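PDB 3LME: possible translation initiation inhibitor from Rhodopseudomonas palustris, which is of unknown function but belongs to the YjgF-like family of small trimeric proteins in which helices pack on one face of a beta-sheet. Local coordinates for residues Arg54-Met59 against Ala120-Thr125; Ala71-Leu76 against Pro102-Thr107; Gly33-Asp38 against Leu114-Ile119; Val29-Met34 against Gly124-Pro129. The protein carries 1 engineered substitution. All blocks are in the same frame, centred on the assembly; numbering follows the deposited sequence.

Strand 120-127 ties most of these contacts together. Interaction 1 lays helix 48-64 on it, and interaction 4 pairs it with strand 28-35, both sharing Gly124 and Thr125. On its other side runs strand 73-80, which interaction 2 joins to strand 106-110; Thr125 O lies 2.8 Å from Val74 N there, and the centres of interactions 1 and 2 are 12 Å apart. Interaction 3 sits at the far end of strand 28-35, about 20 Å from interaction 2 between centres and 17 Å from interaction 4. Interactions 2 and 3 each come near a bound sulfate, about 3 Å from the Arg106 side chain and about 5 Å from that of Asp115, and both touch neighbouring subunits.

Interaction 1 of 4, residues Arg54-Met59 against Ala120-Thr125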
loop_
_atom_site.group_PDB
_atom_site.type_symbol
_atom_site.label_atom_id
_atom_site.label_comp_id
_atom_site.label_asym_id
_atom_site.label_seq_id
_atom_site.Cartn_x
_atom_site.Cartn_y
_atom_site.Cartn_z
ATOM N N ARG A 54 17.336 -6.213 10.229
ATOM C CA ARG A 54 16.464 -6.425 11.358
ATOM C C ARG A 54 15.012 -6.080 11.069
ATOM O O ARG A 54 14.101 -6.704 11.621
ATOM C CB ARG A 54 16.957 -5.635 12.563
ATOM C CG ARG A 54 16.265 -5.976 13.877
ATOM C CD ARG A 54 16.589 -7.383 14.226
ATOM N NE ARG A 54 16.480 -7.573 15.662
ATOM C CZ ARG A 54 17.507 -7.594 16.506
ATOM N NH1 ARG A 54 18.747 -7.425 16.071
ATOM N NH2 ARG A 54 17.270 -7.776 17.802
ATOM N N MET A 55 14.791 -5.071 10.229
ATOM C CA MET A 55 13.449 -4.735 9.754
ATOM C C MET A 55 12.879 -5.925 8.979
ATOM O O MET A 55 11.750 -6.366 9.244
ATOM C CB MET A 55 13.499 -3.486 8.889
ATOM C CG MET A 55 12.184 -3.081 8.208
ATOM S SD MET A 55 12.457 -1.626 7.176
ATOM C CE MET A 55 13.378 -2.367 5.807
ATOM N N PHE A 56 13.679 -6.482 8.066
ATOM C CA PHE A 56 13.242 -7.672 7.334
ATOM C C PHE A 56 12.979 -8.896 8.229
ATOM O O PHE A 56 11.931 -9.553 8.091
ATOM C CB PHE A 56 14.220 -8.008 6.240
ATOM C CG PHE A 56 14.023 -7.216 5.002
ATOM C CD1 PHE A 56 13.057 -7.571 4.094
ATOM C CD2 PHE A 56 14.812 -6.109 4.741
ATOM C CE1 PHE A 56 12.888 -6.843 2.929
ATOM C CE2 PHE A 56 14.642 -5.344 3.563
ATOM C CZ PHE A 56 13.688 -5.707 2.669
ATOM N N ASP A 57 13.906 -9.182 9.153
ATOM C CA ASP A 57 13.727 -10.274 10.097
ATOM C C ASP A 57 12.452 -10.072 10.953
ATOM O O ASP A 57 11.665 -11.017 11.129
ATOM C CB ASP A 57 14.951 -10.430 10.999
ATOM C CG ASP A 57 16.217 -10.934 10.257
ATOM O OD1 ASP A 57 16.159 -11.468 9.116
ATOM O OD2 ASP A 57 17.306 -10.810 10.863
ATOM N N ASN A 58 12.221 -8.873 11.487
ATOM C CA ASN A 58 11.001 -8.679 12.235
ATOM C C ASN A 58 9.769 -9.012 11.397
ATOM O O ASN A 58 8.850 -9.671 11.889
ATOM C CB ASN A 58 10.866 -7.253 12.744
ATOM C CG ASN A 58 11.748 -6.954 13.920
ATOM O OD1 ASN A 58 12.058 -5.805 14.186
ATOM N ND2 ASN A 58 12.143 -7.968 14.637
ATOM N N MET A 59 9.741 -8.524 10.149
ATOM C CA MET A 59 8.591 -8.693 9.246
ATOM C C MET A 59 8.421 -10.197 9.032
ATOM O O MET A 59 7.297 -10.722 9.196
ATOM C CB MET A 59 8.781 -7.927 7.904
ATOM C CG MET A 59 7.635 -8.064 6.866
ATOM S SD MET A 59 7.931 -7.595 5.126
ATOM C CE MET A 59 9.312 -8.636 4.649
ATOM N N ALA A 120 13.836 3.380 7.842
ATOM C CA ALA A 120 13.154 2.477 6.931
ATOM C C ALA A 120 12.030 1.755 7.641
ATOM O O ALA A 120 12.182 1.324 8.786
ATOM C CB ALA A 120 14.124 1.475 6.325
ATOM N N GLU A 121 10.905 1.626 6.957
ATOM C CA GLU A 121 9.794 0.853 7.462
ATOM C C GLU A 121 9.258 0.050 6.281
ATOM O O GLU A 121 9.360 0.504 5.140
ATOM C CB GLU A 121 8.745 1.801 8.011
ATOM C CG GLU A 121 7.593 1.139 8.724
ATOM C CD GLU A 121 6.810 2.127 9.564
ATOM O OE1 GLU A 121 5.698 1.785 10.005
ATOM O OE2 GLU A 121 7.306 3.257 9.794
ATOM N N ILE A 122 8.722 -1.144 6.539
ATOM C CA ILE A 122 8.315 -2.018 5.443
ATOM C C ILE A 122 6.936 -2.588 5.650
ATOM O O ILE A 122 6.567 -2.853 6.764
ATOM C CB ILE A 122 9.371 -3.146 5.142
ATOM C CG1 ILE A 122 8.981 -3.968 3.903
ATOM C CG2 ILE A 122 9.546 -4.107 6.324
ATOM C CD1 ILE A 122 10.126 -4.735 3.282
ATOM N N ASP A 123 6.186 -2.744 4.562
ATOM C CA ASP A 123 4.870 -3.401 4.544
ATOM C C ASP A 123 4.905 -4.673 3.718
ATOM O O ASP A 123 5.244 -4.631 2.538
ATOM C CB ASP A 123 3.830 -2.505 3.906
ATOM C CG ASP A 123 3.404 -1.394 4.800
ATOM O OD1 ASP A 123 3.849 -1.388 5.978
ATOM O OD2 ASP A 123 2.624 -0.529 4.321
ATOM N N GLY A 124 4.532 -5.792 4.325
ATOM C CA GLY A 124 4.641 -7.070 3.671
ATOM C C GLY A 124 3.295 -7.708 3.627
ATOM O O GLY A 124 2.560 -7.648 4.609
ATOM N N THR A 125 2.982 -8.305 2.478
ATOM C CA THR A 125 1.746 -9.061 2.232
ATOM C C THR A 125 2.110 -10.424 1.635
ATOM O O THR A 125 2.893 -10.510 0.698
ATOM C CB THR A 125 0.833 -8.280 1.282
ATOM O OG1 THR A 125 0.689 -6.958 1.794
ATOM C CG2 THR A 125 -0.538 -8.928 1.152
#
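The helix-on-sheet layer of the YjgF-like alpha-beta fold is built here from Met55, Phe56 and Met59 of helix 48-64 against Ala120, Ile122 and Gly124 of strand 120-127. Helix and strand segments run nearly along one another, their axes 8.8 Å apart at closest and 29° from parallel, so residues one helical turn apart meet successive inward-facing positions of the strand. Ile122 lies at the centre of the contact. Its CG2 branch meets Met55 CG at 3.4 Å, while the CG1 arm, extended to CD1, reaches the Phe56 ring at CE1 (3.5 Å from Ile122 CD1) and crosses that side chain at roughly a right angle. A branched residue suits this place because its arms spread: CG2 goes to Met55, CD1 to the neighbouring Phe56 ring, and CG1 faces Met59 one turn on (4.0 Å to Met59 SD). The methionines, unbranched and bendable, fill what is left: each extends through chi1 and chi2 and turns only at its last bond, and Met55 SD settles 3.6 Å from Ala120 CB. Beyond Ile122, Phe56 continues onto Val93 and Ile97 of helix 83-98, joining the two helices over the sheet. Gly124 has no side chain to hold the helix off, and Met59 SD rests 3.6 Å from Gly124 CA.

Interaction 2 of 4, residues Ala71-Leu76 against Pro102-Thr107; sequences ADAVRL and PYPPRT
Two consecutive prolines, Pro104 and Pro105, lead one strand into the sheet directly beside a classic beta bulge, where Val74 and Arg75 both face Thr125 of the strand beyond. Proline has no N-H to give, which suits a run whose bond to strand 73-80 is made through a carbonyl, Pro105 O. The Pro105 ring lies with CG 3.3 Å from Val74 O, and the Pro104 ring turns the other way, its CB 3.7 Å from Ala73 CB and its CG 3.8 Å from Leu76 CD1. Leu76 sends its CG away from its own carbonyl carbon (chi1 -62°), which carries CD1 obliquely across Pro104. Regular pairing then begins: Leu76 and Arg106 form a parallel bridge, with Leu76 N donating to Pro105 O (3.0 Å) and Thr107 N to Leu76 O (2.9 Å, 159° at the hydrogen). This is where the two strands of a beta-alpha-beta unit meet, helix 83-98 connecting 73-80 to 106-110; Trp98 of that helix packs on Pro104. The charged ends go elsewhere. Arg106 leads away to Gln94, Asn91 and a sulfate ion, while Arg75 reaches Thr125 and Gly124 of the third subunit. The chemistry thus divides: backbone bonds set the register, the carbons of Ala73, Leu76 and Pro104 pack together, and the guanidinium groups are left to join the helix, the anion and the neighbouring chain.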
loop_
_atom_site.group_PDB
_atom_site.type_symbol
_atom_site.label_atom_id
_atom_site.label_comp_id
_atom_site.label_asym_id
_atom_site.label_seq_id
_atom_site.Cartn_x
_atom_site.Cartn_y
_atom_site.Cartn_z
ATOM N N ALA A 71 9.119 -16.919 0.852
ATOM C CA ALA A 71 8.839 -17.304 -0.550
ATOM C C ALA A 71 7.350 -17.072 -0.900
ATOM O O ALA A 71 6.926 -17.223 -2.048
ATOM C CB ALA A 71 9.270 -18.780 -0.811
ATOM N N ASP A 72 6.576 -16.702 0.117
ATOM C CA ASP A 72 5.166 -16.386 -0.014
ATOM C C ASP A 72 4.892 -14.897 -0.170
ATOM O O ASP A 72 3.722 -14.520 -0.148
ATOM C CB ASP A 72 4.391 -16.909 1.211
ATOM C CG ASP A 72 4.535 -18.422 1.397
ATOM O OD1 ASP A 72 4.841 -19.089 0.400
ATOM O OD2 ASP A 72 4.350 -18.951 2.524
ATOM N N ALA A 73 5.917 -14.045 -0.308
ATOM C CA ALA A 73 5.679 -12.587 -0.360
ATOM C C ALA A 73 5.066 -12.159 -1.682
ATOM O O ALA A 73 5.636 -12.424 -2.715
ATOM C CB ALA A 73 6.931 -11.828 -0.126
ATOM N N VAL A 74 3.897 -11.525 -1.670
ATOM C CA VAL A 74 3.326 -10.998 -2.923
ATOM C C VAL A 74 3.524 -9.505 -3.078
ATOM O O VAL A 74 3.415 -9.006 -4.184
ATOM C CB VAL A 74 1.848 -11.342 -3.143
ATOM C CG1 VAL A 74 1.657 -12.852 -3.214
ATOM C CG2 VAL A 74 1.007 -10.776 -2.048
ATOM N N ARG A 75 3.812 -8.786 -1.995
ATOM C CA ARG A 75 4.168 -7.373 -2.140
ATOM C C ARG A 75 4.965 -6.848 -0.976
ATOM O O ARG A 75 4.612 -7.093 0.177
ATOM C CB ARG A 75 2.932 -6.473 -2.322
ATOM C CG ARG A 75 3.283 -5.034 -2.662
ATOM C CD ARG A 75 2.073 -4.094 -2.484
ATOM N NE ARG A 75 1.035 -4.368 -3.470
ATOM C CZ ARG A 75 1.172 -4.157 -4.776
ATOM N NH1 ARG A 75 0.181 -4.469 -5.607
ATOM N NH2 ARG A 75 2.298 -3.653 -5.252
ATOM N N LEU A 76 6.012 -6.092 -1.290
ATOM C CA LEU A 76 6.794 -5.407 -0.287
ATOM C C LEU A 76 6.779 -3.922 -0.597
ATOM O O LEU A 76 7.120 -3.525 -1.709
ATOM C CB LEU A 76 8.229 -5.929 -0.304
ATOM C CG LEU A 76 8.460 -7.411 0.022
ATOM C CD1 LEU A 76 9.930 -7.708 -0.009
ATOM C CD2 LEU A 76 7.913 -7.741 1.389
ATOM N N PRO A 102 13.702 -16.452 -6.752
ATOM C CA PRO A 102 13.035 -15.304 -7.354
ATOM C C PRO A 102 12.603 -14.330 -6.249
ATOM O O PRO A 102 12.341 -14.747 -5.113
ATOM C CB PRO A 102 11.813 -15.928 -8.036
ATOM C CG PRO A 102 11.471 -17.143 -7.150
ATOM C CD PRO A 102 12.790 -17.612 -6.565
ATOM N N TYR A 103 12.538 -13.050 -6.601
ATOM C CA TYR A 103 12.278 -11.979 -5.661
ATOM C C TYR A 103 10.818 -11.489 -5.687
ATOM O O TYR A 103 10.192 -11.497 -6.735
ATOM C CB TYR A 103 13.190 -10.842 -6.030
ATOM C CG TYR A 103 14.650 -11.188 -6.065
ATOM C CD1 TYR A 103 15.377 -11.334 -4.881
ATOM C CD2 TYR A 103 15.334 -11.325 -7.289
ATOM C CE1 TYR A 103 16.744 -11.622 -4.900
ATOM C CE2 TYR A 103 16.716 -11.616 -7.317
ATOM C CZ TYR A 103 17.408 -11.755 -6.108
ATOM O OH TYR A 103 18.754 -12.043 -6.097
ATOM N N PRO A 104 10.279 -11.010 -4.552
ATOM C CA PRO A 104 8.891 -10.529 -4.567
ATOM C C PRO A 104 8.731 -9.191 -5.291
ATOM O O PRO A 104 9.707 -8.449 -5.424
ATOM C CB PRO A 104 8.554 -10.342 -3.098
ATOM C CG PRO A 104 9.791 -10.713 -2.346
ATOM C CD PRO A 104 10.943 -10.719 -3.281
ATOM N N PRO A 105 7.511 -8.885 -5.776
ATOM C CA PRO A 105 7.221 -7.570 -6.310
ATOM C C PRO A 105 7.424 -6.529 -5.209
ATOM O O PRO A 105 7.099 -6.778 -4.054
ATOM C CB PRO A 105 5.737 -7.654 -6.665
ATOM C CG PRO A 105 5.448 -9.091 -6.753
ATOM C CD PRO A 105 6.303 -9.726 -5.731
ATOM N N ARG A 106 7.927 -5.356 -5.572
ATOM C CA ARG A 106 8.475 -4.465 -4.583
ATOM C C ARG A 106 8.327 -3.029 -5.022
ATOM O O ARG A 106 8.466 -2.728 -6.186
ATOM C CB ARG A 106 9.966 -4.794 -4.412
ATOM C CG ARG A 106 10.759 -3.775 -3.659
ATOM C CD ARG A 106 12.224 -4.116 -3.636
ATOM N NE ARG A 106 13.005 -3.419 -4.641
ATOM C CZ ARG A 106 14.324 -3.321 -4.584
ATOM N NH1 ARG A 106 14.997 -2.684 -5.535
ATOM N NH2 ARG A 106 14.977 -3.869 -3.563
ATOM N N THR A 107 8.083 -2.130 -4.079
ATOM C CA THR A 107 8.126 -0.712 -4.369
ATOM C C THR A 107 8.896 0.036 -3.269
ATOM O O THR A 107 8.600 -0.151 -2.103
ATOM C CB THR A 107 6.698 -0.161 -4.655
ATOM O OG1 THR A 107 6.715 1.259 -4.604
ATOM C CG2 THR A 107 5.697 -0.671 -3.647
#

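Interaction 3 of 4, residues Gly33-Asp38 against Leu114-Ile119. Engineered in segment 33-38: His35 (natural residue Arg).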
loop_
_atom_site.group_PDB
_atom_site.type_symbol
_atom_site.label_atom_id
_atom_site.label_comp_id
_atom_site.label_asym_id
_atom_site.label_seq_id
_atom_site.Cartn_x
_atom_site.Cartn_y
_atom_site.Cartn_z
ATOM N N GLY A 33 3.256 -2.451 9.507
ATOM C CA GLY A 33 4.541 -1.818 9.278
ATOM C C GLY A 33 5.544 -2.287 10.305
ATOM O O GLY A 33 5.261 -2.262 11.507
ATOM N N MET A 34 6.701 -2.731 9.816
ATOM C CA MET A 34 7.798 -3.209 10.632
ATOM C C MET A 34 9.015 -2.318 10.489
ATOM O O MET A 34 9.295 -1.803 9.408
ATOM C CB MET A 34 8.178 -4.612 10.193
ATOM C CG MET A 34 7.211 -5.695 10.701
ATOM S SD MET A 34 7.040 -5.753 12.483
ATOM C CE MET A 34 5.563 -6.702 12.510
ATOM N N HIS A 35 9.745 -2.103 11.572
ATOM C CA HIS A 35 11.049 -1.485 11.407
ATOM C C HIS A 35 12.120 -2.157 12.226
ATOM O O HIS A 35 11.840 -3.135 12.921
ATOM C CB HIS A 35 11.025 0.049 11.530
ATOM C CG HIS A 35 10.313 0.555 12.730
ATOM N ND1 HIS A 35 10.980 0.994 13.857
ATOM C CD2 HIS A 35 8.991 0.700 12.989
ATOM C CE1 HIS A 35 10.099 1.372 14.770
ATOM N NE2 HIS A 35 8.885 1.195 14.273
ATOM N N GLY A 36 13.348 -1.661 12.112
ATOM C CA GLY A 36 14.542 -2.343 12.623
ATOM C C GLY A 36 14.755 -2.217 14.116
ATOM O O GLY A 36 15.868 -1.932 14.568
ATOM N N THR A 37 13.695 -2.440 14.892
ATOM C CA THR A 37 13.802 -2.457 16.347
ATOM C C THR A 37 14.097 -3.859 16.849
ATOM O O THR A 37 13.769 -4.839 16.177
ATOM C CB THR A 37 12.499 -2.061 17.005
ATOM O OG1 THR A 37 11.468 -2.917 16.508
ATOM C CG2 THR A 37 12.176 -0.623 16.719
ATOM N N ASP A 38 14.711 -3.926 18.034
ATOM C CA ASP A 38 14.949 -5.159 18.763
ATOM C C ASP A 38 13.653 -5.548 19.415
ATOM O O ASP A 38 13.071 -4.743 20.124
ATOM C CB ASP A 38 16.018 -4.897 19.846
ATOM C CG ASP A 38 16.283 -6.108 20.778
ATOM O OD1 ASP A 38 15.324 -6.776 21.240
ATOM O OD2 ASP A 38 17.479 -6.366 21.060
ATOM N N LEU A 114 9.400 8.761 9.736
ATOM C CA LEU A 114 8.933 7.378 9.968
ATOM C C LEU A 114 8.550 7.133 11.414
ATOM O O LEU A 114 8.888 7.948 12.272
ATOM C CB LEU A 114 10.011 6.365 9.533
ATOM C CG LEU A 114 9.978 6.123 8.033
ATOM C CD1 LEU A 114 11.028 5.155 7.611
ATOM C CD2 LEU A 114 8.609 5.635 7.612
ATOM N N ASP A 115 7.859 6.022 11.691
ATOM C CA ASP A 115 7.805 5.501 13.074
ATOM C C ASP A 115 9.161 5.884 13.770
ATOM O O ASP A 115 10.240 5.487 13.298
ATOM C CB ASP A 115 7.597 3.948 13.095
ATOM C CG ASP A 115 6.079 3.476 12.992
ATOM O OD1 ASP A 115 5.122 4.262 12.714
ATOM O OD2 ASP A 115 5.853 2.250 13.174
ATOM N N GLN A 116 9.127 6.707 14.822
ATOM C CA GLN A 116 10.313 6.851 15.726
ATOM C C GLN A 116 11.576 7.610 15.203
ATOM O O GLN A 116 12.566 7.780 15.940
ATOM C CB GLN A 116 10.712 5.449 16.236
ATOM C CG GLN A 116 11.440 5.350 17.578
ATOM C CD GLN A 116 11.015 4.094 18.373
ATOM O OE1 GLN A 116 9.895 4.052 18.916
ATOM N NE2 GLN A 116 11.900 3.080 18.446
ATOM N N GLY A 117 11.544 8.073 13.952
ATOM C CA GLY A 117 12.706 8.747 13.354
ATOM C C GLY A 117 13.635 7.740 12.694
ATOM O O GLY A 117 14.778 8.068 12.348
ATOM N N ASP A 118 13.121 6.511 12.525
ATOM C CA ASP A 118 13.821 5.407 11.864
ATOM C C ASP A 118 14.141 5.731 10.396
ATOM O O ASP A 118 13.570 6.660 9.811
ATOM C CB ASP A 118 12.988 4.117 11.965
ATOM C CG ASP A 118 13.858 2.842 12.030
ATOM O OD1 ASP A 118 14.775 2.652 11.187
ATOM O OD2 ASP A 118 13.623 2.018 12.948
ATOM N N ILE A 119 15.060 4.967 9.814
ATOM C CA ILE A 119 15.437 5.146 8.419
ATOM C C ILE A 119 14.639 4.327 7.395
ATOM O O ILE A 119 14.754 4.559 6.208
ATOM C CB ILE A 119 16.930 4.880 8.204
ATOM C CG1 ILE A 119 17.240 3.376 8.265
ATOM C CG2 ILE A 119 17.735 5.682 9.192
ATOM C CD1 ILE A 119 18.686 3.056 7.984
#
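His35, an engineered residue standing where the natural sequence has Arg, fits between Asp115 and Asp118, and this is the close-packed part of the contact. Its ND1 donates to Asp118 OD2 (3.0 Å), a bent bond of 135° with the oxygen tilted 27° from the ring plane. The carboxylate stands steeply to the imidazole rather than flat against it. At the other nitrogen, Asp115 CB comes within 3.3 Å of His35 NE2, and Asp115 O lies over one ring face. Asp118 is held from behind as well: its OD1 takes the Ile119 N-H at 2.7 Å and forms a salt bridge with Arg51, so one acidic side chain joins the strand end, its own loop and helix 48-64. In the fold, the contact links the end of strand 28-35, where Gly36 centres an inverse gamma turn, to the loop between strands 106-110 and 120-127. Glycine suits position 117, where at these backbone angles a CB would be jammed against the carbonyl O of Gln116. Asp115 OD1 pairs with Arg87 of the second subunit, placing this site at the trimer interface, with a sulfate nearby. Toward solvent the packing thins: exposed Gln116 brings NE2 no nearer than 4.1 Å to Thr37 CG2, and that amide also bonds weakly to Gly42 O.

Interaction 4 of 4, residues Val29-Met34 against Gly124-Pro129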
loop_
_atom_site.group_PDB
_atom_site.type_symbol
_atom_site.label_atom_id
_atom_site.label_comp_id
_atom_site.label_asym_id
_atom_site.label_seq_id
_atom_site.Cartn_x
_atom_site.Cartn_y
_atom_site.Cartn_z
ATOM N N VAL A 29 -1.815 -13.225 4.270
ATOM C CA VAL A 29 -1.275 -12.718 5.522
ATOM C C VAL A 29 -0.729 -11.299 5.362
ATOM O O VAL A 29 0.189 -11.054 4.551
ATOM C CB VAL A 29 -0.180 -13.621 6.020
ATOM C CG1 VAL A 29 0.518 -12.997 7.227
ATOM C CG2 VAL A 29 -0.768 -14.999 6.347
ATOM N N PHE A 30 -1.300 -10.373 6.138
ATOM C CA PHE A 30 -0.961 -8.961 6.046
ATOM C C PHE A 30 -0.131 -8.563 7.238
ATOM O O PHE A 30 -0.616 -8.535 8.337
ATOM C CB PHE A 30 -2.229 -8.098 6.006
ATOM C CG PHE A 30 -3.117 -8.356 4.798
ATOM C CD1 PHE A 30 -3.135 -7.472 3.735
ATOM C CD2 PHE A 30 -3.931 -9.483 4.738
ATOM C CE1 PHE A 30 -3.954 -7.705 2.628
ATOM C CE2 PHE A 30 -4.739 -9.727 3.647
ATOM C CZ PHE A 30 -4.754 -8.836 2.587
ATOM N N ILE A 31 1.125 -8.243 7.026
ATOM C CA ILE A 31 1.934 -7.806 8.122
ATOM C C ILE A 31 1.899 -6.274 8.245
ATOM O O ILE A 31 2.078 -5.552 7.251
ATOM C CB ILE A 31 3.366 -8.344 7.967
ATOM C CG1 ILE A 31 3.343 -9.865 7.774
ATOM C CG2 ILE A 31 4.214 -7.957 9.148
ATOM C CD1 ILE A 31 2.746 -10.694 8.960
ATOM N N GLY A 32 1.663 -5.775 9.458
ATOM C CA GLY A 32 1.736 -4.328 9.722
ATOM C C GLY A 32 3.137 -3.771 9.510
ATOM O O GLY A 32 4.104 -4.524 9.335
ATOM N N GLY A 33 3.256 -2.451 9.507
ATOM C CA GLY A 33 4.541 -1.818 9.278
ATOM C C GLY A 33 5.544 -2.287 10.305
ATOM O O GLY A 33 5.261 -2.262 11.507
ATOM N N MET A 34 6.701 -2.731 9.816
ATOM C CA MET A 34 7.798 -3.209 10.632
ATOM C C MET A 34 9.015 -2.318 10.489
ATOM O O MET A 34 9.295 -1.803 9.408
ATOM C CB MET A 34 8.178 -4.612 10.193
ATOM C CG MET A 34 7.211 -5.695 10.701
ATOM S SD MET A 34 7.040 -5.753 12.483
ATOM C CE MET A 34 5.563 -6.702 12.510
ATOM N N GLY A 124 4.532 -5.792 4.325
ATOM C CA GLY A 124 4.641 -7.070 3.671
ATOM C C GLY A 124 3.295 -7.708 3.627
ATOM O O GLY A 124 2.560 -7.648 4.609
ATOM N N THR A 125 2.982 -8.305 2.478
ATOM C CA THR A 125 1.746 -9.061 2.232
ATOM C C THR A 125 2.110 -10.424 1.635
ATOM O O THR A 125 2.893 -10.510 0.698
ATOM C CB THR A 125 0.833 -8.280 1.282
ATOM O OG1 THR A 125 0.689 -6.958 1.794
ATOM C CG2 THR A 125 -0.538 -8.928 1.152
ATOM N N PHE A 126 1.568 -11.486 2.216
ATOM C CA PHE A 126 1.975 -12.840 1.859
ATOM C C PHE A 126 0.764 -13.684 1.450
ATOM O O PHE A 126 -0.363 -13.467 1.928
ATOM C CB PHE A 126 2.694 -13.507 3.028
ATOM C CG PHE A 126 3.966 -12.807 3.467
ATOM C CD1 PHE A 126 3.921 -11.605 4.180
ATOM C CD2 PHE A 126 5.196 -13.373 3.222
ATOM C CE1 PHE A 126 5.086 -10.978 4.588
ATOM C CE2 PHE A 126 6.365 -12.755 3.630
ATOM C CZ PHE A 126 6.319 -11.555 4.310
ATOM N N TYR A 127 1.006 -14.645 0.559
ATOM C CA TYR A 127 0.001 -15.610 0.134
ATOM C C TYR A 127 0.486 -16.936 0.591
ATOM O O TYR A 127 1.498 -17.407 0.065
ATOM C CB TYR A 127 -0.051 -15.663 -1.373
ATOM C CG TYR A 127 -1.046 -16.633 -1.945
ATOM C CD1 TYR A 127 -2.399 -16.560 -1.604
ATOM C CD2 TYR A 127 -0.652 -17.584 -2.880
ATOM C CE1 TYR A 127 -3.339 -17.433 -2.157
ATOM C CE2 TYR A 127 -1.566 -18.454 -3.447
ATOM C CZ TYR A 127 -2.918 -18.380 -3.077
ATOM O OH TYR A 127 -3.831 -19.254 -3.631
ATOM N N ALA A 128 -0.223 -17.550 1.537
ATOM C CA ALA A 128 0.218 -18.804 2.109
ATOM C C ALA A 128 -0.939 -19.777 2.328
ATOM O O ALA A 128 -1.335 -20.001 3.475
ATOM C CB ALA A 128 0.912 -18.525 3.414
ATOM N N PRO A 129 -1.482 -20.381 1.245
ATOM C CA PRO A 129 -2.683 -21.229 1.373
ATOM C C PRO A 129 -2.543 -22.280 2.465
ATOM O O PRO A 129 -1.449 -22.791 2.677
ATOM C CB PRO A 129 -2.761 -21.924 0.020
ATOM C CG PRO A 129 -2.134 -21.015 -0.901
ATOM C CD PRO A 129 -0.995 -20.356 -0.146
#
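One face of the Phe30 ring is covered by the methyl group of Thr125, a CH-pi contact with CG2 4.2 Å from the ring centroid. The two side chains lie alongside each other and point the same way. The Phe126 ring, on the other side of the sheet, has Val29 O at its edge and in its plane, while Ile31 CG1 comes in obliquely, 3.8 Å from Phe126 CE1. Phe126 CG is turned beside its own backbone N (chi1 -61°), which lays the ring back along the strand over Gly124, where the absence of a side chain leaves room for it. The two segments are antiparallel neighbours in the sheet. Val29 and Phe126 form a hydrogen-bonded pair, with Val29 N to Phe126 O at 2.8 Å and Phe126 N to Val29 O at 2.7 Å; Phe30 and Thr125 make the next, non-hydrogen-bonded pair. Beta-branched Val29, Ile31 and Thr125 suit such extended backbone. Ile31 O accepts from Arg75 of the second subunit, and Phe30 packs on the same arginine. Strand 22-25 flanks 28-35 on one side and 73-80 flanks 120-127 on the other, while Ala62 and Ala63 of helix 48-64 cover Ile31 and Phe126.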